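Local coordinates for major capsid protein (Paramecium bursaria Chlorella virus 1, PDB 5TIP), which self-assembles as trimers into the large icosahedral capsid of a chlorella virus, forming the bulk of its glycosylated protein shell, at residues N53-Q58 with L174-A179; V71-T76 with E90-V95. All blocks are in the same frame, centred on the assembly; numbering follows the deposited sequence.

Interaction 1: N53-Q58 with L174-A179; sequences NKVSTQ and LYFTLA
The Lys54 side chain runs alongside that of Thr177 on one face of an antiparallel strand pair. At the root of the lysine, CB stands 3.8 Å from the backbone O of Phe176. CG then passes the hydroxyl of Thr177, 3.6 Å from OG1, and CD and CE run on past the same oxygen. A bend at the last torsion (chi4 -61°) turns the otherwise extended chain back, bringing NZ within 2.7 Å of Thr177 OG1, to which it donates a hydrogen bond. That hydroxyl is also hydrogen-bonded to Asp94 OD1, on the neighbouring strand.

Farther along this face, Ser56 CB meets the Tyr175 ring obliquely, 3.6 Å from CD1. The other face is largely apolar: Val55 CG2 packs on Phe176 CB at 3.7 Å, and Thr57, its hydroxyl bonded to Thr44 O, shares this side with Leu174, turned to Val203 and Ile69 of the opposing sheet. Between the two faces, the backbones of Val55 and Phe176, and of Thr57 and Leu174, are joined by reciprocal N-H to O bonds. A further bond, 2.9 Å from Leu178 N to Asn53 O and almost straight at 173°, holds the end of the ladder.

The two faces thus differ in chemistry, one joining the strands to the interior of the jelly roll and the other carrying polar groups. Thr177 OG1 bridges the Lys54 amine and the Asp94 carboxylate, and the lysine charge nearby would probably favour the ionised acid.

Interaction 2: V71-T76 with E90-V95; sequences VEFVLT and ELLQDV
The Leu91 methyl CD2 sits over the centre of the Phe73 ring, 3.5 Å from its centroid and only 11° off the ring normal, in a close CH-pi contact. Its first torsion places Leu91 CG opposite the backbone N (chi1 -176°), and the side chain extends from the end of helix 87-91 toward strand 65-76. The same methyl meets Leu75 CD2 tip to tip at 3.9 Å, which makes it the meeting point of two side chains from one strand.

Packing relaxes toward Leu92. Its CD1 comes to the ring edge, in the plane of Phe73 and 4.0 Å from CZ, with the two side chains crossing at about a right angle. Beyond, Val71 CG2 and Leu92 CD2 barely meet at 4.4 Å. Even this looser side is buried, with Phe176 touching both Val71 and Leu92 and Leu150 also against Leu92. On the other face of strand 65-76, Glu72 forms salt bridges with Arg145 and with Arg328 of a second subunit.

Leu92 is the centre of an inverse gamma turn, spanned by a weak bond from Gln93 N to Leu91 O. The turn redirects the chain from helix into strand, and a classic beta bulge follows at Gln93 and Asp94, opposite Thr177. Here apolar side chains of strand 65-76 and of a helix-to-strand junction pack between the two facing antiparallel sheets of a jelly roll, the fold repeated in the double-jelly-roll capsid proteins of this family.

How the interactions relate
Interactions 1 and 2 have centres about 10 Å apart and meet through segment 174-179, whose strand lies between 54-58 and 92-99 in one sheet. Backbone contacts join them: Thr177 N lies 3.0 Å from Asp94 O and Ala179 N 2.9 Å from Leu91 O, both probable hydrogen bonds. Interaction 1 adds the outermost strand of this chain's sheet, 54-58, to strand 172-178, whereas interaction 2 spans from its 92-99 side to the facing sheet. Their apolar sides merge, with Leu178 touching Phe73 in the same interior. Both contacts are structural; the side chain of Leu75 lies about 14 Å from a bound alpha-D-galactopyranose.

Interaction 1: N53-Q58 with L174-A179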
loop_
_atom_site.group_PDB
_atom_site.type_symbol
_atom_site.label_atom_id
_atom_site.label_comp_id
_atom_site.label_asym_id
_atom_site.label_seq_id
_atom_site.Cartn_x
_atom_site.Cartn_y
_atom_site.Cartn_z
ATOM N N ASN A 53 -20.556 31.247 1.415
ATOM C CA ASN A 53 -21.178 31.497 2.705
ATOM C C ASN A 53 -20.398 30.821 3.827
ATOM O O ASN A 53 -19.639 29.873 3.610
ATOM C CB ASN A 53 -22.628 31.004 2.718
ATOM C CG ASN A 53 -23.520 31.785 1.776
ATOM O OD1 ASN A 53 -23.167 32.877 1.327
ATOM N ND2 ASN A 53 -24.689 31.231 1.475
ATOM N N LYS A 54 -20.592 31.334 5.039
ATOM C CA LYS A 54 -20.003 30.773 6.248
ATOM C C LYS A 54 -21.098 30.124 7.083
ATOM O O LYS A 54 -22.088 30.776 7.433
ATOM C CB LYS A 54 -19.270 31.838 7.064
ATOM C CG LYS A 54 -18.035 32.407 6.393
ATOM C CD LYS A 54 -17.339 33.409 7.298
ATOM C CE LYS A 54 -16.050 33.921 6.674
ATOM N NZ LYS A 54 -15.066 32.832 6.438
ATOM N N VAL A 55 -20.921 28.841 7.389
ATOM C CA VAL A 55 -21.838 28.098 8.241
ATOM C C VAL A 55 -21.041 27.504 9.394
ATOM O O VAL A 55 -19.816 27.370 9.332
ATOM C CB VAL A 55 -22.588 26.995 7.468
ATOM C CG1 VAL A 55 -23.468 27.607 6.392
ATOM C CG2 VAL A 55 -21.600 26.018 6.858
ATOM N N SER A 56 -21.752 27.152 10.461
ATOM C CA SER A 56 -21.114 26.607 11.649
ATOM C C SER A 56 -21.951 25.464 12.201
ATOM O O SER A 56 -23.125 25.303 11.862
ATOM C CB SER A 56 -20.912 27.677 12.729
ATOM O OG SER A 56 -22.155 28.170 13.195
ATOM N N THR A 57 -21.323 24.669 13.065
ATOM C CA THR A 57 -21.969 23.531 13.701
ATOM C C THR A 57 -21.479 23.415 15.133
ATOM O O THR A 57 -20.270 23.443 15.380
ATOM C CB THR A 57 -21.679 22.231 12.937
ATOM O OG1 THR A 57 -22.543 22.135 11.798
ATOM C CG2 THR A 57 -21.882 21.016 13.831
ATOM N N GLN A 58 -22.412 23.273 16.070
ATOM C CA GLN A 58 -22.091 22.969 17.457
ATOM C C GLN A 58 -22.314 21.479 17.675
ATOM O O GLN A 58 -23.432 20.984 17.494
ATOM C CB GLN A 58 -22.954 23.784 18.420
ATOM C CG GLN A 58 -22.583 23.594 19.885
ATOM C CD GLN A 58 -23.531 24.307 20.830
ATOM O OE1 GLN A 58 -23.308 25.459 21.201
ATOM N NE2 GLN A 58 -24.596 23.619 21.230
ATOM N N LEU A 174 -17.556 23.762 14.984
ATOM C CA LEU A 174 -16.851 23.760 13.709
ATOM C C LEU A 174 -17.366 24.918 12.871
ATOM O O LEU A 174 -18.580 25.099 12.742
ATOM C CB LEU A 174 -17.052 22.441 12.962
ATOM C CG LEU A 174 -16.425 21.184 13.559
ATOM C CD1 LEU A 174 -16.973 19.952 12.866
ATOM C CD2 LEU A 174 -14.912 21.242 13.436
ATOM N N TYR A 175 -16.450 25.700 12.309
ATOM C CA TYR A 175 -16.796 26.855 11.488
ATOM C C TYR A 175 -16.350 26.583 10.057
ATOM O O TYR A 175 -15.149 26.495 9.783
ATOM C CB TYR A 175 -16.147 28.124 12.038
ATOM C CG TYR A 175 -16.687 28.524 13.390
ATOM C CD1 TYR A 175 -17.824 29.314 13.502
ATOM C CD2 TYR A 175 -16.067 28.100 14.556
ATOM C CE1 TYR A 175 -18.323 29.673 14.740
ATOM C CE2 TYR A 175 -16.557 28.452 15.795
ATOM C CZ TYR A 175 -17.684 29.239 15.884
ATOM O OH TYR A 175 -18.171 29.593 17.121
ATOM N N PHE A 176 -17.312 26.451 9.153
ATOM C CA PHE A 176 -17.029 26.169 7.755
ATOM C C PHE A 176 -17.136 27.438 6.920
ATOM O O PHE A 176 -17.953 28.320 7.195
ATOM C CB PHE A 176 -17.982 25.104 7.208
ATOM C CG PHE A 176 -17.929 23.803 7.955
ATOM C CD1 PHE A 176 -17.016 22.824 7.603
ATOM C CD2 PHE A 176 -18.797 23.556 9.004
ATOM C CE1 PHE A 176 -16.965 21.625 8.283
ATOM C CE2 PHE A 176 -18.752 22.357 9.690
ATOM C CZ PHE A 176 -17.835 21.390 9.328
ATOM N N THR A 177 -16.302 27.515 5.887
ATOM C CA THR A 177 -16.374 28.569 4.884
ATOM C C THR A 177 -16.402 27.906 3.519
ATOM O O THR A 177 -15.486 27.152 3.178
ATOM C CB THR A 177 -15.184 29.528 4.989
ATOM O OG1 THR A 177 -15.180 30.155 6.277
ATOM C CG2 THR A 177 -15.259 30.596 3.908
ATOM N N LEU A 178 -17.451 28.171 2.746
ATOM C CA LEU A 178 -17.609 27.551 1.441
ATOM C C LEU A 178 -16.970 28.409 0.361
ATOM O O LEU A 178 -17.039 29.640 0.404
ATOM C CB LEU A 178 -19.084 27.324 1.115
ATOM C CG LEU A 178 -19.853 26.395 2.048
ATOM C CD1 LEU A 178 -21.203 26.074 1.436
ATOM C CD2 LEU A 178 -19.056 25.129 2.319
ATOM N N ALA A 179 -16.341 27.746 -0.605
ATOM C CA ALA A 179 -15.721 28.460 -1.710
ATOM C C ALA A 179 -16.783 29.169 -2.542
ATOM O O ALA A 179 -17.943 28.752 -2.599
ATOM C CB ALA A 179 -14.920 27.496 -2.586
#

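Interaction 2: V71-T76 with E90-V95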
loop_
_atom_site.group_PDB
_atom_site.type_symbol
_atom_site.label_atom_id
_atom_site.label_comp_id
_atom_site.label_asym_id
_atom_site.label_seq_id
_atom_site.Cartn_x
_atom_site.Cartn_y
_atom_site.Cartn_z
ATOM N N VAL A 71 -18.079 15.612 6.155
ATOM C CA VAL A 71 -18.951 16.626 5.575
ATOM C C VAL A 71 -19.462 16.094 4.243
ATOM O O VAL A 71 -18.671 15.794 3.341
ATOM C CB VAL A 71 -18.217 17.963 5.388
ATOM C CG1 VAL A 71 -19.135 18.986 4.731
ATOM C CG2 VAL A 71 -17.698 18.476 6.723
ATOM N N GLU A 72 -20.778 15.968 4.120
ATOM C CA GLU A 72 -21.399 15.484 2.895
ATOM C C GLU A 72 -21.834 16.662 2.033
ATOM O O GLU A 72 -22.473 17.597 2.526
ATOM C CB GLU A 72 -22.597 14.585 3.205
ATOM C CG GLU A 72 -22.228 13.290 3.915
ATOM C CD GLU A 72 -23.390 12.320 4.014
ATOM O OE1 GLU A 72 -24.464 12.618 3.450
ATOM O OE2 GLU A 72 -23.234 11.262 4.661
ATOM N N PHE A 73 -21.485 16.610 0.750
ATOM C CA PHE A 73 -21.946 17.576 -0.234
ATOM C C PHE A 73 -22.675 16.856 -1.359
ATOM O O PHE A 73 -22.377 15.701 -1.677
ATOM C CB PHE A 73 -20.794 18.395 -0.835
ATOM C CG PHE A 73 -20.194 19.397 0.107
ATOM C CD1 PHE A 73 -20.956 20.440 0.606
ATOM C CD2 PHE A 73 -18.856 19.323 0.458
ATOM C CE1 PHE A 73 -20.401 21.374 1.462
ATOM C CE2 PHE A 73 -18.296 20.254 1.312
ATOM C CZ PHE A 73 -19.070 21.281 1.815
ATOM N N VAL A 74 -23.637 17.551 -1.958
ATOM C CA VAL A 74 -24.313 17.092 -3.164
ATOM C C VAL A 74 -24.140 18.170 -4.223
ATOM O O VAL A 74 -24.645 19.289 -4.067
ATOM C CB VAL A 74 -25.799 16.801 -2.911
ATOM C CG1 VAL A 74 -26.468 16.373 -4.197
ATOM C CG2 VAL A 74 -25.956 15.733 -1.841
ATOM N N LEU A 75 -23.426 17.835 -5.295
ATOM C CA LEU A 75 -23.087 18.787 -6.342
ATOM C C LEU A 75 -23.546 18.267 -7.696
ATOM O O LEU A 75 -23.645 17.057 -7.917
ATOM C CB LEU A 75 -21.578 19.059 -6.386
ATOM C CG LEU A 75 -20.918 19.538 -5.094
ATOM C CD1 LEU A 75 -19.422 19.719 -5.292
ATOM C CD2 LEU A 75 -21.551 20.834 -4.641
ATOM N N THR A 76 -23.831 19.204 -8.598
ATOM C CA THR A 76 -24.161 18.909 -9.987
ATOM C C THR A 76 -23.117 19.575 -10.869
ATOM O O THR A 76 -22.923 20.792 -10.791
ATOM C CB THR A 76 -25.565 19.403 -10.341
ATOM O OG1 THR A 76 -26.533 18.706 -9.546
ATOM C CG2 THR A 76 -25.862 19.164 -11.812
ATOM N N GLU A 90 -12.287 21.488 -2.722
ATOM C CA GLU A 90 -12.157 22.936 -2.834
ATOM C C GLU A 90 -13.342 23.658 -2.210
ATOM O O GLU A 90 -13.175 24.750 -1.655
ATOM C CB GLU A 90 -12.013 23.345 -4.300
ATOM C CG GLU A 90 -11.824 24.841 -4.493
ATOM C CD GLU A 90 -11.797 25.251 -5.948
ATOM O OE1 GLU A 90 -12.059 24.393 -6.817
ATOM O OE2 GLU A 90 -11.516 26.436 -6.224
ATOM N N LEU A 91 -14.539 23.068 -2.290
ATOM C CA LEU A 91 -15.727 23.720 -1.747
ATOM C C LEU A 91 -15.571 23.992 -0.257
ATOM O O LEU A 91 -16.040 25.018 0.248
ATOM C CB LEU A 91 -16.964 22.862 -2.014
ATOM C CG LEU A 91 -18.311 23.453 -1.593
ATOM C CD1 LEU A 91 -18.561 24.760 -2.329
ATOM C CD2 LEU A 91 -19.428 22.465 -1.860
ATOM N N LEU A 92 -14.913 23.083 0.463
ATOM C CA LEU A 92 -14.614 23.274 1.881
ATOM C C LEU A 92 -13.370 24.152 1.975
ATOM O O LEU A 92 -12.246 23.682 2.169
ATOM C CB LEU A 92 -14.417 21.930 2.568
ATOM C CG LEU A 92 -14.700 21.886 4.067
ATOM C CD1 LEU A 92 -16.143 22.272 4.317
ATOM C CD2 LEU A 92 -14.406 20.506 4.629
ATOM N N GLN A 93 -13.585 25.464 1.833
ATOM C CA GLN A 93 -12.464 26.396 1.723
ATOM C C GLN A 93 -11.622 26.404 2.992
ATOM O O GLN A 93 -10.387 26.371 2.929
ATOM C CB GLN A 93 -12.973 27.801 1.406
ATOM C CG GLN A 93 -11.874 28.845 1.344
ATOM C CD GLN A 93 -12.366 30.179 0.829
ATOM O OE1 GLN A 93 -12.699 30.317 -0.347
ATOM N NE2 GLN A 93 -12.418 31.172 1.711
ATOM N N ASP A 94 -12.268 26.459 4.153
ATOM C CA ASP A 94 -11.547 26.334 5.411
ATOM C C ASP A 94 -12.503 25.823 6.477
ATOM O O ASP A 94 -13.715 26.044 6.402
ATOM C CB ASP A 94 -10.902 27.660 5.845
ATOM C CG ASP A 94 -11.901 28.798 5.965
ATOM O OD1 ASP A 94 -12.699 28.799 6.926
ATOM O OD2 ASP A 94 -11.875 29.703 5.103
ATOM N N VAL A 95 -11.941 25.134 7.468
ATOM C CA VAL A 95 -12.706 24.587 8.582
ATOM C C VAL A 95 -11.916 24.828 9.862
ATOM O O VAL A 95 -10.711 24.565 9.916
ATOM C CB VAL A 95 -13.016 23.088 8.388
ATOM C CG1 VAL A 95 -11.761 22.318 8.006
ATOM C CG2 VAL A 95 -13.659 22.504 9.638
#